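Local coordinates for protein transcriptional regulator, LacI family (Lactobacillus brevis, PDB 3JY6) that probably binds operator DNA as a LacI-family transcription factor, through a domain absent from this fragment, and probably senses an effector with the periplasmic-binding-protein-like domain present here, at residues T214-T219 against I232-F237. Residues are numbered along the deposited sequence; the frame is centred on the assembly and turned at random.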
# COMPACT_ATOMS: atom_id res chain seq x y z
N THR A 214 -19.29 4.52 6.49
CA THR A 214 -18.94 3.24 5.92
C THR A 214 -18.30 3.49 4.57
O THR A 214 -18.07 4.64 4.18
CB THR A 214 -20.20 2.39 5.72
OG1 THR A 214 -19.84 1.08 5.26
CG2 THR A 214 -21.11 3.07 4.70
N GLY A 215 -18.05 2.42 3.84
CA GLY A 215 -17.46 2.54 2.52
C GLY A 215 -16.78 1.25 2.09
O GLY A 215 -16.77 0.26 2.84
N PHE A 216 -16.23 1.27 0.88
CA PHE A 216 -15.50 0.13 0.35
C PHE A 216 -14.06 0.35 0.80
O PHE A 216 -13.41 1.31 0.38
CB PHE A 216 -15.59 0.11 -1.18
CG PHE A 216 -16.96 -0.24 -1.69
CD1 PHE A 216 -17.21 -1.51 -2.21
CD2 PHE A 216 -18.00 0.69 -1.65
CE1 PHE A 216 -18.48 -1.85 -2.68
CE2 PHE A 216 -19.26 0.36 -2.11
CZ PHE A 216 -19.51 -0.91 -2.63
N ALA A 217 -13.58 -0.54 1.67
CA ALA A 217 -12.24 -0.45 2.22
C ALA A 217 -11.80 -1.82 2.72
O ALA A 217 -12.58 -2.52 3.34
CB ALA A 217 -12.21 0.55 3.37
N ASP A 218 -10.55 -2.19 2.46
CA ASP A 218 -10.06 -3.49 2.89
C ASP A 218 -8.94 -3.42 3.94
O ASP A 218 -8.66 -4.41 4.62
CB ASP A 218 -9.62 -4.31 1.68
CG ASP A 218 -10.79 -4.65 0.75
OD1 ASP A 218 -11.60 -5.54 1.12
OD2 ASP A 218 -10.91 -4.03 -0.33
N THR A 219 -8.33 -2.25 4.09
CA THR A 219 -7.26 -2.07 5.05
C THR A 219 -7.75 -2.32 6.49
O THR A 219 -8.83 -1.87 6.87
CB THR A 219 -6.70 -0.66 4.97
OG1 THR A 219 -5.91 -0.50 3.78
CG2 THR A 219 -5.86 -0.43 6.14
N ILE A 232 -17.34 -2.32 4.00
CA ILE A 232 -17.53 -3.31 2.94
C ILE A 232 -16.18 -3.72 2.35
O ILE A 232 -15.43 -2.88 1.85
CB ILE A 232 -18.41 -2.78 1.80
CG1 ILE A 232 -19.71 -2.22 2.36
CG2 ILE A 232 -18.75 -3.95 0.85
CD1 ILE A 232 -20.40 -1.27 1.41
N THR A 233 -15.87 -5.01 2.40
CA THR A 233 -14.60 -5.47 1.87
C THR A 233 -14.82 -6.19 0.56
O THR A 233 -15.77 -6.96 0.43
CB THR A 233 -13.88 -6.45 2.83
OG1 THR A 233 -14.63 -7.67 2.94
CG2 THR A 233 -13.74 -5.84 4.22
N GLN A 234 -13.95 -5.93 -0.41
CA GLN A 234 -14.03 -6.58 -1.71
C GLN A 234 -13.30 -7.92 -1.80
O GLN A 234 -13.47 -8.63 -2.78
CB GLN A 234 -13.50 -5.67 -2.80
CG GLN A 234 -14.52 -4.77 -3.42
CD GLN A 234 -13.91 -3.86 -4.45
OE1 GLN A 234 -13.30 -2.83 -4.12
NE2 GLN A 234 -14.03 -4.23 -5.72
N ASN A 235 -12.48 -8.26 -0.79
CA ASN A 235 -11.72 -9.51 -0.80
C ASN A 235 -10.71 -9.47 -1.96
O ASN A 235 -10.67 -10.39 -2.77
CB ASN A 235 -12.65 -10.72 -1.03
CG ASN A 235 -13.43 -11.12 0.20
OD1 ASN A 235 -14.56 -11.64 0.11
ND2 ASN A 235 -12.84 -10.92 1.37
N PRO A 236 -9.90 -8.41 -2.06
CA PRO A 236 -8.92 -8.31 -3.15
C PRO A 236 -7.97 -9.50 -3.34
O PRO A 236 -7.63 -9.86 -4.47
CB PRO A 236 -8.18 -7.01 -2.84
CG PRO A 236 -8.32 -6.89 -1.34
CD PRO A 236 -9.75 -7.30 -1.11
N PHE A 237 -7.54 -10.10 -2.24
CA PHE A 237 -6.65 -11.25 -2.34
C PHE A 237 -7.41 -12.35 -3.09
O PHE A 237 -6.86 -13.01 -3.99
CB PHE A 237 -6.25 -11.78 -0.95
CG PHE A 237 -5.24 -12.91 -0.99
CD1 PHE A 237 -3.87 -12.65 -0.93
CD2 PHE A 237 -5.67 -14.24 -1.11
CE1 PHE A 237 -2.92 -13.71 -0.99
CE2 PHE A 237 -4.74 -15.31 -1.17
CZ PHE A 237 -3.37 -15.04 -1.11
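Phe216 and Ile232 form a single parallel bridge: Ile232 N donates to Gly215 O (2.9 Å), and Ala217 N returns a bond to Ile232 O (3.0 Å), so both backbone groups of Ile232 grip the residues flanking Phe216. Glycine suits 215 for its backbone alone: at phi 158° a CB would be jammed against the carbonyl oxygen of Thr214, although it would point away from 232-237. Ile232 lays its CD1 methyl over one face of the Phe216 ring, a CH-pi contact 4.2 Å from the centroid and displaced toward the rim, while the CG of Gln234 lies at the ring's edge. With chi1 at -71°, the Phe216 ring sits anti to its own carbonyl carbon, where the branched isoleucine can cover it.

Beyond the bridge, Asp218 takes over. Its OD1 receives two weak hydrogen bonds, from Gln234 N (2.8 Å, bent to 125°) and from Asn235 N (3.4 Å), at the turn just before helix 236-251. Pro236, which has no N-H to offer, sets its CD against the carboxylate carbon CG of Asp218 at 3.4 Å. Replacing Asp218 by an alanine would probably leave the amides of Gln234 and Asn235 without this acceptor and remove the carboxylate from beside the proline's CD.

This single bridge sets strand 231-233 beside the end of strand 211-215, the outermost strand of a parallel sheet, whose other neighbour is 183-187. Thr233 makes a backbone hydrogen bond with Lys266 of the antiparallel strand 266-268. Phe186 packs on both Phe216 and Ile232, Arg142 makes a cation-pi contact with the Phe216 ring, and Pro236 meets Phe21 of helix 20-34, where the chain passes from sheet into helix 236-251.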